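Local atomic coordinates of GrgF (Penicillium sp. sh18, PDB entry 6LZH), a protein that acts as a polyketide transferase of the alpha/beta hydrolase fold in gregatin A biosynthesis, where it probably joins two polyketide chains by Claisen condensation. Residues S9-T14 and V95-E100; A47-I52 and C63-P68; A53-E58 and D276-L281; Q86-L91 and L122-F127; Y175-E178 and I182-G185. All blocks are in the same frame, centred on the assembly; numbering follows the deposited sequence.

Contact 1 of 5, residues S9-T14 and V95-E100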
# COMPACT_ATOMS: atom_id res chain seq x y z
N SER A 9 -18.67 -17.99 -20.22
CA SER A 9 -17.71 -17.56 -21.23
C SER A 9 -16.34 -17.33 -20.60
O SER A 9 -16.24 -16.86 -19.47
CB SER A 9 -18.14 -16.26 -21.93
OG SER A 9 -19.22 -16.46 -22.80
N ASP A 10 -15.29 -17.66 -21.35
CA ASP A 10 -13.95 -17.23 -20.97
C ASP A 10 -13.78 -15.78 -21.37
O ASP A 10 -14.08 -15.41 -22.51
CB ASP A 10 -12.89 -18.08 -21.66
CG ASP A 10 -12.85 -19.52 -21.18
OD1 ASP A 10 -13.54 -19.89 -20.21
OD2 ASP A 10 -12.11 -20.28 -21.80
N VAL A 11 -13.29 -14.95 -20.45
CA VAL A 11 -13.10 -13.53 -20.71
C VAL A 11 -11.74 -13.11 -20.17
O VAL A 11 -11.14 -13.78 -19.32
CB VAL A 11 -14.22 -12.65 -20.08
CG1 VAL A 11 -15.57 -12.87 -20.76
CG2 VAL A 11 -14.34 -12.91 -18.56
N GLU A 12 -11.25 -11.98 -20.66
CA GLU A 12 -10.06 -11.37 -20.09
C GLU A 12 -10.18 -9.86 -20.19
O GLU A 12 -10.95 -9.32 -20.99
CB GLU A 12 -8.77 -11.88 -20.75
CG GLU A 12 -8.82 -12.04 -22.24
CD GLU A 12 -7.51 -12.57 -22.82
OE1 GLU A 12 -7.11 -13.71 -22.49
OE2 GLU A 12 -6.89 -11.84 -23.61
N PHE A 13 -9.45 -9.17 -19.32
CA PHE A 13 -9.47 -7.71 -19.35
C PHE A 13 -8.11 -7.22 -18.88
O PHE A 13 -7.35 -7.97 -18.25
CB PHE A 13 -10.62 -7.12 -18.51
CG PHE A 13 -10.54 -7.46 -17.02
CD1 PHE A 13 -11.02 -8.68 -16.54
CD2 PHE A 13 -10.00 -6.55 -16.11
CE1 PHE A 13 -10.96 -8.99 -15.18
CE2 PHE A 13 -9.94 -6.84 -14.75
CZ PHE A 13 -10.42 -8.06 -14.28
N THR A 14 -7.81 -5.97 -19.20
CA THR A 14 -6.49 -5.39 -18.99
C THR A 14 -6.50 -4.48 -17.76
O THR A 14 -7.47 -3.76 -17.52
CB THR A 14 -6.05 -4.61 -20.23
OG1 THR A 14 -6.18 -5.46 -21.39
CG2 THR A 14 -4.59 -4.16 -20.13
N VAL A 95 -14.45 -3.18 -12.83
CA VAL A 95 -15.69 -2.40 -12.93
C VAL A 95 -15.71 -1.62 -14.24
O VAL A 95 -16.72 -1.60 -14.96
CB VAL A 95 -15.83 -1.47 -11.70
CG1 VAL A 95 -16.84 -0.34 -11.98
CG2 VAL A 95 -16.20 -2.26 -10.44
N THR A 96 -14.59 -0.97 -14.58
CA THR A 96 -14.46 -0.25 -15.85
C THR A 96 -14.79 -1.14 -17.03
O THR A 96 -15.57 -0.77 -17.91
CB THR A 96 -13.04 0.31 -15.99
OG1 THR A 96 -12.81 1.25 -14.94
CG2 THR A 96 -12.82 0.97 -17.35
N TRP A 97 -14.17 -2.32 -17.08
CA TRP A 97 -14.45 -3.30 -18.13
C TRP A 97 -15.93 -3.69 -18.14
O TRP A 97 -16.57 -3.69 -19.20
CB TRP A 97 -13.57 -4.53 -17.90
CG TRP A 97 -13.78 -5.64 -18.86
CD1 TRP A 97 -13.26 -5.74 -20.12
CD2 TRP A 97 -14.55 -6.83 -18.64
NE1 TRP A 97 -13.68 -6.92 -20.71
CE2 TRP A 97 -14.46 -7.60 -19.82
CE3 TRP A 97 -15.30 -7.31 -17.57
CZ2 TRP A 97 -15.11 -8.83 -19.95
CZ3 TRP A 97 -15.94 -8.54 -17.70
CH2 TRP A 97 -15.84 -9.29 -18.88
N PHE A 98 -16.47 -4.03 -16.97
CA PHE A 98 -17.81 -4.62 -16.92
C PHE A 98 -18.87 -3.65 -17.41
O PHE A 98 -19.84 -4.07 -18.05
CB PHE A 98 -18.13 -5.07 -15.48
CG PHE A 98 -19.04 -6.25 -15.43
CD1 PHE A 98 -19.55 -6.74 -16.62
CD2 PHE A 98 -19.36 -6.89 -14.25
CE1 PHE A 98 -20.37 -7.83 -16.65
CE2 PHE A 98 -20.21 -8.01 -14.28
CZ PHE A 98 -20.70 -8.46 -15.49
N LYS A 99 -18.68 -2.36 -17.13
CA LYS A 99 -19.64 -1.34 -17.53
C LYS A 99 -19.91 -1.35 -19.04
O LYS A 99 -20.98 -0.92 -19.48
CB LYS A 99 -19.14 0.03 -17.09
CG LYS A 99 -19.54 0.40 -15.68
CD LYS A 99 -18.71 1.54 -15.14
CE LYS A 99 -18.65 2.71 -16.11
NZ LYS A 99 -18.36 3.98 -15.38
N GLU A 100 -18.95 -1.83 -19.84
CA GLU A 100 -19.15 -1.85 -21.28
C GLU A 100 -20.00 -3.02 -21.75
O GLU A 100 -20.36 -3.07 -22.93
CB GLU A 100 -17.80 -1.86 -22.00
CG GLU A 100 -17.00 -0.59 -21.79
CD GLU A 100 -17.65 0.64 -22.44
OE1 GLU A 100 -17.73 0.69 -23.69
OE2 GLU A 100 -18.07 1.56 -21.69
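Trp97 lays one face of its indole against Phe13, whose CB rather than its ring makes the closest approach. That carbon stands 3.6 Å from the centroid of the Trp97 five-membered ring and only 19° off the ring normal, a clear CH-pi contact. The Phe13 ring itself is displaced: its centroid is 5.4 Å from that of the Trp97 five-membered ring, so little of one ring lies over the other. At the far end of the indole, CZ2 of Trp97 meets Val11 CB at 3.9 Å, and Trp97 CH2 lies beside the Val11 branch CG2. Between these two footholds Glu12 O comes within 3.6 Å of Trp97 NE1, an oblique approach that does not amount to a hydrogen bond. The indole reaches the strand because its CG stands anti to the backbone N (chi1 178°), which carries it straight off the helix. One layer further in, Leu64 packs on both Val11 and Trp97, while Tyr66 meets the Phe13 ring edge-to-face. Strand 9-14 forms one margin of the main sheet within the chain, antiparallel to strand 20-26, and Trp97 ties it to the C-terminal part of helix 84-99, which packs over strands 62-66 and 32-38.

Contact 2 of 5, residues A47-I52 and C63-P68; sequences AILPDI and CLLYDP
Leu65 sets its forked end against Leu49 and Pro50, and its side chain can be followed outward as an example of a strand residue packing on the first turn of a helix. CB points toward the helix, and with CG anti to the backbone N (chi1 177°) the chain is carried on across the interface; these two atoms serve as the stalk, and the methyls make the close contacts. CD1 presses on Leu49 CD2 at 3.5 Å, tighter than usual for two carbons, and also lies 3.9 Å from Leu49 CB. CD2, the other branch, lies 3.7 Å from Leu49 CB, approaches Pro50 N at 3.6 Å, and rests against the ring at Pro50 CG, 3.8 Å away. Pro50 N, being a proline nitrogen within a chain, carries no hydrogen and can be covered by a methyl without losing a donor. Leu49 itself also packs on Met37, Trp112 and Leu114, and its side chain is about 8 Å from that of Cys115, the probable nucleophile. The contact lies within a beta-alpha-beta crossover: strand 32-38 leads into helix 49-58, which returns to strand 62-66, itself flanked on its other side by strand 20-26.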
# COMPACT_ATOMS: atom_id res chain seq x y z
N ALA A 47 -12.68 -22.89 -7.41
CA ALA A 47 -13.36 -23.66 -6.37
C ALA A 47 -14.42 -22.83 -5.68
O ALA A 47 -14.18 -21.67 -5.32
CB ALA A 47 -12.36 -24.17 -5.32
N ILE A 48 -15.60 -23.45 -5.47
CA ILE A 48 -16.71 -22.95 -4.65
C ILE A 48 -17.46 -21.81 -5.33
O ILE A 48 -18.69 -21.87 -5.50
CB ILE A 48 -16.24 -22.51 -3.25
CG1 ILE A 48 -15.45 -23.63 -2.55
CG2 ILE A 48 -17.45 -22.11 -2.41
CD1 ILE A 48 -15.02 -23.28 -1.12
N LEU A 49 -16.74 -20.75 -5.70
CA LEU A 49 -17.40 -19.59 -6.29
C LEU A 49 -18.18 -19.89 -7.57
O LEU A 49 -19.22 -19.25 -7.78
CB LEU A 49 -16.37 -18.49 -6.54
CG LEU A 49 -16.12 -17.52 -5.38
CD1 LEU A 49 -15.54 -18.28 -4.18
CD2 LEU A 49 -15.18 -16.41 -5.78
N PRO A 50 -17.73 -20.77 -8.48
CA PRO A 50 -18.50 -20.94 -9.72
C PRO A 50 -19.95 -21.33 -9.50
O PRO A 50 -20.84 -20.82 -10.19
CB PRO A 50 -17.72 -22.04 -10.46
CG PRO A 50 -16.32 -21.85 -10.00
CD PRO A 50 -16.46 -21.52 -8.53
N ASP A 51 -20.20 -22.23 -8.54
CA ASP A 51 -21.59 -22.63 -8.28
C ASP A 51 -22.37 -21.49 -7.66
O ASP A 51 -23.57 -21.34 -7.92
CB ASP A 51 -21.62 -23.88 -7.39
CG ASP A 51 -22.95 -24.63 -7.50
OD1 ASP A 51 -23.32 -25.03 -8.62
OD2 ASP A 51 -23.64 -24.78 -6.47
N ILE A 52 -21.71 -20.65 -6.86
CA ILE A 52 -22.40 -19.47 -6.34
C ILE A 52 -22.69 -18.49 -7.48
O ILE A 52 -23.78 -17.89 -7.53
CB ILE A 52 -21.56 -18.83 -5.22
CG1 ILE A 52 -21.46 -19.79 -4.02
CG2 ILE A 52 -22.19 -17.52 -4.81
CD1 ILE A 52 -20.54 -19.30 -2.85
N CYS A 63 -22.48 -12.40 -13.55
CA CYS A 63 -21.33 -12.53 -12.66
C CYS A 63 -20.03 -12.62 -13.44
O CYS A 63 -19.94 -13.29 -14.48
CB CYS A 63 -21.49 -13.77 -11.75
SG CYS A 63 -22.93 -13.65 -10.66
N LEU A 64 -19.02 -11.90 -12.93
CA LEU A 64 -17.64 -11.96 -13.40
C LEU A 64 -16.81 -12.61 -12.29
O LEU A 64 -16.79 -12.13 -11.15
CB LEU A 64 -17.08 -10.57 -13.71
CG LEU A 64 -15.58 -10.53 -14.04
CD1 LEU A 64 -15.24 -11.32 -15.34
CD2 LEU A 64 -15.08 -9.09 -14.12
N LEU A 65 -16.15 -13.72 -12.62
CA LEU A 65 -15.31 -14.44 -11.67
C LEU A 65 -13.94 -14.56 -12.30
O LEU A 65 -13.80 -15.19 -13.35
CB LEU A 65 -15.93 -15.82 -11.39
CG LEU A 65 -15.22 -16.81 -10.49
CD1 LEU A 65 -14.85 -16.13 -9.21
CD2 LEU A 65 -16.14 -18.04 -10.24
N TYR A 66 -12.92 -13.97 -11.68
CA TYR A 66 -11.62 -13.94 -12.35
C TYR A 66 -10.47 -14.29 -11.42
O TYR A 66 -10.59 -14.23 -10.19
CB TYR A 66 -11.38 -12.59 -13.02
CG TYR A 66 -11.16 -11.37 -12.15
CD1 TYR A 66 -9.92 -11.13 -11.56
CD2 TYR A 66 -12.15 -10.42 -12.00
CE1 TYR A 66 -9.69 -10.01 -10.81
CE2 TYR A 66 -11.94 -9.26 -11.26
CZ TYR A 66 -10.70 -9.06 -10.66
OH TYR A 66 -10.47 -7.93 -9.92
N ASP A 67 -9.36 -14.71 -12.03
CA ASP A 67 -8.16 -15.05 -11.28
C ASP A 67 -7.41 -13.76 -10.99
O ASP A 67 -7.13 -12.99 -11.93
CB ASP A 67 -7.27 -16.04 -12.05
CG ASP A 67 -7.84 -17.45 -12.07
OD1 ASP A 67 -8.36 -17.90 -11.03
OD2 ASP A 67 -7.73 -18.14 -13.10
N PRO A 68 -7.11 -13.45 -9.73
CA PRO A 68 -6.31 -12.26 -9.43
C PRO A 68 -4.93 -12.37 -10.05
O PRO A 68 -4.50 -13.43 -10.52
CB PRO A 68 -6.25 -12.24 -7.90
CG PRO A 68 -7.41 -13.09 -7.46
CD PRO A 68 -7.56 -14.15 -8.51

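Contact 3 of 5, residues A53-E58 and D276-L281; sequences AKWFQE and DVESIL
Trp55 makes two quite different contacts with the helix that begins at Val277, one through the edge of its indole and one through a face. At the edge, NE1 donates to Glu278 OE1 over 2.9 Å in a nearly straight bond (161° at the hydrogen). The acceptor lies near the ring plane, whereas the donor comes from above the carboxylate, 48° out of its plane. A bend in the Glu278 chain (chi2 80°) brings the carboxylate round to the indole. Over the face, Leu281 CB sits 3.6 Å from the centroid of the Trp55 six-membered ring, almost on its normal, and Leu281 CD1 lies 3.7 Å from Trp55 CG. A phenylalanine in place of Trp55 would probably leave Glu278 OE1 without its N-H mate and reduce the cover over Leu281. Next along, Phe56 touches more lightly: its CZ meets Leu281 CD2 at 4.1 Å. Asp276 caps the N-terminus of the second helix, its OD1 accepting from Ser279 N at 3.1 Å. Helix 49-58 packs on the sheet through Ala53 and Phe56, which touch strands 32-38 and 62-66, while Trp55 reaches the adjacent C-terminal helix 277-292.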
# COMPACT_ATOMS: atom_id res chain seq x y z
N ALA A 53 -21.73 -18.28 -8.38
CA ALA A 53 -21.99 -17.46 -9.56
C ALA A 53 -23.18 -18.00 -10.34
O ALA A 53 -24.07 -17.24 -10.75
CB ALA A 53 -20.74 -17.40 -10.44
N LYS A 54 -23.21 -19.32 -10.55
CA LYS A 54 -24.32 -19.93 -11.27
C LYS A 54 -25.66 -19.64 -10.60
O LYS A 54 -26.65 -19.33 -11.27
CB LYS A 54 -24.09 -21.45 -11.37
CG LYS A 54 -25.16 -22.17 -12.19
CD LYS A 54 -24.98 -21.89 -13.67
CE LYS A 54 -25.90 -22.74 -14.55
NZ LYS A 54 -26.88 -21.89 -15.31
N TRP A 55 -25.70 -19.71 -9.26
CA TRP A 55 -26.92 -19.40 -8.53
C TRP A 55 -27.35 -17.95 -8.75
O TRP A 55 -28.54 -17.67 -8.99
CB TRP A 55 -26.73 -19.68 -7.04
CG TRP A 55 -27.98 -19.61 -6.20
CD1 TRP A 55 -28.76 -20.66 -5.80
CD2 TRP A 55 -28.58 -18.42 -5.65
NE1 TRP A 55 -29.80 -20.19 -5.04
CE2 TRP A 55 -29.71 -18.83 -4.93
CE3 TRP A 55 -28.27 -17.06 -5.70
CZ2 TRP A 55 -30.55 -17.92 -4.26
CZ3 TRP A 55 -29.10 -16.15 -5.03
CH2 TRP A 55 -30.22 -16.59 -4.31
N PHE A 56 -26.42 -16.99 -8.61
CA PHE A 56 -26.74 -15.59 -8.86
C PHE A 56 -27.17 -15.37 -10.31
O PHE A 56 -28.11 -14.61 -10.58
CB PHE A 56 -25.54 -14.68 -8.55
CG PHE A 56 -25.33 -14.41 -7.08
CD1 PHE A 56 -26.36 -13.93 -6.29
CD2 PHE A 56 -24.09 -14.63 -6.48
CE1 PHE A 56 -26.17 -13.69 -4.92
CE2 PHE A 56 -23.89 -14.41 -5.11
CZ PHE A 56 -24.92 -13.92 -4.34
N GLN A 57 -26.46 -16.00 -11.25
CA GLN A 57 -26.85 -15.91 -12.66
C GLN A 57 -28.29 -16.37 -12.86
O GLN A 57 -29.07 -15.73 -13.59
CB GLN A 57 -25.88 -16.74 -13.50
CG GLN A 57 -26.16 -16.75 -15.00
CD GLN A 57 -25.37 -17.80 -15.75
OE1 GLN A 57 -24.96 -18.83 -15.18
NE2 GLN A 57 -25.15 -17.56 -17.04
N GLU A 58 -28.68 -17.47 -12.21
CA GLU A 58 -30.03 -18.00 -12.32
C GLU A 58 -31.06 -17.05 -11.74
O GLU A 58 -32.25 -17.14 -12.09
CB GLU A 58 -30.13 -19.37 -11.65
CG GLU A 58 -29.54 -20.50 -12.45
CD GLU A 58 -29.33 -21.74 -11.63
OE1 GLU A 58 -29.52 -21.67 -10.40
OE2 GLU A 58 -28.98 -22.78 -12.21
N ASP A 276 -27.44 -24.48 4.91
CA ASP A 276 -28.57 -24.00 4.10
C ASP A 276 -28.08 -22.85 3.21
O ASP A 276 -28.35 -21.67 3.43
CB ASP A 276 -29.72 -23.58 5.01
CG ASP A 276 -30.98 -23.24 4.25
OD1 ASP A 276 -30.97 -23.26 3.00
OD2 ASP A 276 -32.00 -22.93 4.90
N VAL A 277 -27.34 -23.23 2.17
CA VAL A 277 -26.72 -22.21 1.32
C VAL A 277 -27.79 -21.47 0.52
O VAL A 277 -27.62 -20.28 0.21
CB VAL A 277 -25.64 -22.84 0.42
CG1 VAL A 277 -25.16 -21.84 -0.61
CG2 VAL A 277 -24.44 -23.32 1.28
N GLU A 278 -28.90 -22.13 0.19
CA GLU A 278 -30.00 -21.43 -0.48
C GLU A 278 -30.46 -20.24 0.35
O GLU A 278 -30.69 -19.14 -0.17
CB GLU A 278 -31.17 -22.40 -0.74
CG GLU A 278 -32.42 -21.73 -1.30
CD GLU A 278 -32.32 -21.48 -2.80
OE1 GLU A 278 -31.42 -22.06 -3.45
OE2 GLU A 278 -33.15 -20.72 -3.34
N SER A 279 -30.61 -20.44 1.66
CA SER A 279 -31.07 -19.35 2.49
C SER A 279 -29.98 -18.29 2.67
O SER A 279 -30.29 -17.09 2.74
CB SER A 279 -31.54 -19.89 3.84
OG SER A 279 -31.80 -18.83 4.73
N ILE A 280 -28.71 -18.71 2.71
CA ILE A 280 -27.60 -17.77 2.78
C ILE A 280 -27.62 -16.85 1.57
O ILE A 280 -27.52 -15.62 1.68
CB ILE A 280 -26.26 -18.53 2.90
CG1 ILE A 280 -26.21 -19.34 4.20
CG2 ILE A 280 -25.08 -17.56 2.77
CD1 ILE A 280 -24.91 -20.21 4.35
N LEU A 281 -27.77 -17.44 0.38
CA LEU A 281 -27.71 -16.64 -0.84
C LEU A 281 -28.99 -15.82 -1.05
O LEU A 281 -28.92 -14.71 -1.61
CB LEU A 281 -27.40 -17.55 -2.04
CG LEU A 281 -26.03 -18.24 -2.00
CD1 LEU A 281 -25.80 -19.09 -3.25
CD2 LEU A 281 -24.90 -17.22 -1.85

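Contact 4 of 5, residues Q86-L91 and L122-F127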
# COMPACT_ATOMS: atom_id res chain seq x y z
N GLN A 86 -3.04 -3.71 -4.71
CA GLN A 86 -3.09 -3.87 -6.16
C GLN A 86 -4.36 -4.60 -6.58
O GLN A 86 -4.95 -4.31 -7.63
CB GLN A 86 -1.87 -4.65 -6.66
CG GLN A 86 -1.89 -4.86 -8.18
CD GLN A 86 -0.82 -5.83 -8.68
OE1 GLN A 86 -0.53 -6.84 -8.04
NE2 GLN A 86 -0.24 -5.52 -9.83
N GLN A 87 -4.78 -5.59 -5.78
CA GLN A 87 -5.95 -6.38 -6.15
C GLN A 87 -7.21 -5.54 -6.07
O GLN A 87 -8.11 -5.66 -6.92
CB GLN A 87 -6.06 -7.63 -5.26
CG GLN A 87 -7.02 -8.70 -5.82
CD GLN A 87 -6.98 -10.04 -5.09
OE1 GLN A 87 -5.92 -10.49 -4.58
NE2 GLN A 87 -8.14 -10.71 -5.04
N ALA A 88 -7.29 -4.65 -5.07
CA ALA A 88 -8.40 -3.71 -5.03
C ALA A 88 -8.37 -2.80 -6.24
O ALA A 88 -9.41 -2.50 -6.83
CB ALA A 88 -8.33 -2.87 -3.74
N GLU A 89 -7.18 -2.30 -6.60
CA GLU A 89 -7.06 -1.48 -7.80
C GLU A 89 -7.58 -2.23 -9.02
O GLU A 89 -8.27 -1.65 -9.87
CB GLU A 89 -5.61 -1.08 -8.03
CG GLU A 89 -5.14 0.09 -7.20
CD GLU A 89 -3.72 0.46 -7.56
OE1 GLU A 89 -3.48 1.02 -8.65
OE2 GLU A 89 -2.84 0.15 -6.75
N HIS A 90 -7.27 -3.52 -9.11
CA HIS A 90 -7.69 -4.30 -10.26
C HIS A 90 -9.20 -4.45 -10.30
O HIS A 90 -9.78 -4.56 -11.38
CB HIS A 90 -6.98 -5.64 -10.24
CG HIS A 90 -5.54 -5.56 -10.62
ND1 HIS A 90 -4.67 -6.62 -10.51
CD2 HIS A 90 -4.80 -4.52 -11.11
CE1 HIS A 90 -3.47 -6.25 -10.91
NE2 HIS A 90 -3.52 -4.98 -11.28
N LEU A 91 -9.86 -4.44 -9.14
CA LEU A 91 -11.33 -4.46 -9.13
C LEU A 91 -11.92 -3.18 -9.70
O LEU A 91 -12.99 -3.21 -10.32
CB LEU A 91 -11.85 -4.68 -7.71
CG LEU A 91 -11.80 -6.11 -7.20
CD1 LEU A 91 -12.26 -6.14 -5.74
CD2 LEU A 91 -12.70 -7.03 -8.05
N LEU A 122 -14.06 -5.07 0.22
CA LEU A 122 -14.36 -3.92 1.06
C LEU A 122 -13.45 -2.73 0.73
O LEU A 122 -13.89 -1.57 0.73
CB LEU A 122 -14.22 -4.30 2.54
CG LEU A 122 -15.25 -5.33 3.02
CD1 LEU A 122 -14.87 -5.93 4.36
CD2 LEU A 122 -16.67 -4.75 3.05
N ALA A 123 -12.17 -3.00 0.47
CA ALA A 123 -11.26 -1.90 0.15
C ALA A 123 -11.63 -1.25 -1.17
O ALA A 123 -11.59 -0.02 -1.30
CB ALA A 123 -9.81 -2.41 0.11
N ALA A 124 -11.97 -2.05 -2.17
CA ALA A 124 -12.38 -1.48 -3.45
C ALA A 124 -13.65 -0.65 -3.29
O ALA A 124 -13.77 0.44 -3.89
CB ALA A 124 -12.56 -2.58 -4.49
N ALA A 125 -14.60 -1.12 -2.47
CA ALA A 125 -15.81 -0.35 -2.22
C ALA A 125 -15.50 0.94 -1.47
O ALA A 125 -16.25 1.92 -1.57
CB ALA A 125 -16.81 -1.18 -1.42
N ALA A 126 -14.41 0.96 -0.71
CA ALA A 126 -14.02 2.17 0.00
C ALA A 126 -13.66 3.29 -0.97
O ALA A 126 -13.83 4.47 -0.66
CB ALA A 126 -12.84 1.88 0.93
N PHE A 127 -13.14 2.93 -2.15
CA PHE A 127 -12.56 3.92 -3.05
C PHE A 127 -13.40 4.20 -4.28
O PHE A 127 -13.27 5.29 -4.86
CB PHE A 127 -11.16 3.45 -3.50
CG PHE A 127 -10.21 3.19 -2.37
CD1 PHE A 127 -10.11 4.09 -1.31
CD2 PHE A 127 -9.40 2.06 -2.37
CE1 PHE A 127 -9.23 3.85 -0.25
CE2 PHE A 127 -8.51 1.83 -1.33
CZ PHE A 127 -8.43 2.74 -0.26
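This is a buried helix-to-helix contact, apolar in its side chains and with no hydrogen bond across it, in which Ala88 and Leu91 of helix 84-99 pack on Ala123 and Ala124 of helix 116-127 beside the central sheet. Small side chains let the backbones come close: the axes of the two short segments approach to 8.6 Å, crossing at -58°, and the CA atoms of Ala88 and Ala124 are 4.8 Å apart. Ala88 CB points at the opposing helix and rests over its backbone, 4.0 Å from Ala124 N. It also meets Ala123 CB at 4.2 Å, one methyl against another. In return Ala124 CB is set against the first helix, 3.9 Å from Ala88 O, a carbonyl that the methyl covers without bonding to it. In the alpha/beta hydrolase fold the second of these helices follows the nucleophile elbow, and here it starts directly after the active-site residue Cys115. Leu91 extends the contact by one turn. With CG beside the backbone N (chi1 -79°), its branch CD1 is brought to Ala124 CB, 3.8 Å away, while the side chain also packs on Val120 and on Ile36 and Ser38 of strand 32-38. Toward the dimer interface the character changes: Glu89 forms a salt bridge with Arg161 of the second subunit, and the Phe127 ring meets Tyr213 of that subunit edge-to-face.

Contact 5 of 5, residues Y175-E178 and I182-G185; sequences YVNE and IPNG
The loop that runs from strand 172-174 to helix 187-198 folds back on itself here, bringing Tyr175 and Asn177 against Ile182 and Pro183 in the region inserted between sheet strands 133-137 and 232-237, where alpha/beta hydrolases commonly carry their cap. The two limbs of the loop come close, with the CA atoms of Val176 and Ile182 4.7 Å apart, yet no hydrogen bond spans them. Tyr175 O is the focus. Ile182 CG2 lies 3.5 Å from it, placed there because CG1 takes the position beside the backbone N (chi1 -53°) and CG2 the one anti to it. Pro183 CD approaches Tyr175 O just as closely, at 3.5 Å. The Pro183 ring is also met from the opposing direction by the Asn177 amide, whose OD1 is 3.9 Å from Pro183 CD and whose ND2 is 4.1 Å from Pro183 CG. An alanine instead of Pro183 would probably open a gap between Tyr175 O and the Asn177 amide and leave that amide freer to turn. The Tyr175 ring heads the other way, its OH bonded to Asn42, and its side chain is about 9 Å from that of Cys115. Since Tyr175 O is buried against carbon without a polar partner, the loop probably closes here at some electrostatic cost, the fit across this contact resting on shape.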
# COMPACT_ATOMS: atom_id res chain seq x y z
N TYR A 175 3.13 -23.33 3.36
CA TYR A 175 2.11 -23.22 4.40
C TYR A 175 2.55 -23.91 5.68
O TYR A 175 2.20 -23.46 6.79
CB TYR A 175 0.80 -23.82 3.91
CG TYR A 175 0.05 -22.99 2.89
CD1 TYR A 175 0.60 -21.82 2.36
CD2 TYR A 175 -1.21 -23.36 2.46
CE1 TYR A 175 -0.10 -21.06 1.44
CE2 TYR A 175 -1.91 -22.62 1.54
CZ TYR A 175 -1.36 -21.47 1.03
OH TYR A 175 -2.08 -20.73 0.11
N VAL A 176 3.31 -25.00 5.56
CA VAL A 176 3.80 -25.79 6.68
C VAL A 176 5.24 -26.17 6.38
O VAL A 176 5.51 -26.82 5.36
CB VAL A 176 2.96 -27.07 6.91
CG1 VAL A 176 3.40 -27.79 8.19
CG2 VAL A 176 1.47 -26.76 6.96
N ASN A 177 6.17 -25.78 7.26
CA ASN A 177 7.55 -26.20 7.12
C ASN A 177 7.67 -27.72 7.31
O ASN A 177 6.81 -28.36 7.92
CB ASN A 177 8.45 -25.49 8.13
CG ASN A 177 8.45 -23.99 7.97
OD1 ASN A 177 8.23 -23.25 8.93
ND2 ASN A 177 8.69 -23.53 6.74
N GLU A 178 8.75 -28.29 6.77
CA GLU A 178 8.93 -29.73 6.86
C GLU A 178 8.96 -30.21 8.31
O GLU A 178 8.59 -31.35 8.59
CB GLU A 178 10.22 -30.15 6.14
CG GLU A 178 11.39 -29.19 6.31
CD GLU A 178 12.08 -29.33 7.65
OE1 GLU A 178 12.88 -28.43 8.00
OE2 GLU A 178 11.84 -30.34 8.36
N ILE A 182 4.45 -23.67 11.20
CA ILE A 182 3.68 -22.79 10.33
C ILE A 182 4.37 -21.43 10.33
O ILE A 182 4.58 -20.85 11.39
CB ILE A 182 2.22 -22.65 10.79
CG1 ILE A 182 1.56 -24.02 10.96
CG2 ILE A 182 1.42 -21.77 9.81
CD1 ILE A 182 0.06 -23.95 11.16
N PRO A 183 4.75 -20.89 9.17
CA PRO A 183 5.28 -19.52 9.13
C PRO A 183 4.28 -18.52 9.71
O PRO A 183 3.06 -18.75 9.71
CB PRO A 183 5.53 -19.26 7.64
CG PRO A 183 5.78 -20.64 7.07
CD PRO A 183 4.88 -21.57 7.87
N ASN A 184 4.82 -17.39 10.20
CA ASN A 184 4.11 -16.52 11.13
C ASN A 184 2.69 -16.17 10.68
O ASN A 184 1.72 -16.40 11.41
CB ASN A 184 4.92 -15.24 11.36
CG ASN A 184 4.27 -14.31 12.38
OD1 ASN A 184 3.56 -14.77 13.29
ND2 ASN A 184 4.50 -13.01 12.25
N GLY A 185 2.54 -15.61 9.48
CA GLY A 185 1.21 -15.17 9.08
C GLY A 185 0.46 -16.16 8.20
O GLY A 185 -0.27 -15.75 7.29

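Contacts 2 and 4 lie near the middle of the chain and join apolar side chains, whereas contacts 1, 3 and 5 are partly buried and bring aromatic or polar groups into play. Contacts 2 and 3 share helix 49-58 and touch where Cys63 meets Phe56; contacts 1 and 4 share helix 84-99, and both reach the second subunit. Strand 62-66 connects contact 2 to contact 1, since Tyr66 and Leu64 pack on the latter. A tryptophan bridges contact 1, strand to helix, and contact 3, helix to helix, but only that of contact 3 forms a hydrogen bond across it. Contact 5 stands apart, a loop fold-back touching none of the others.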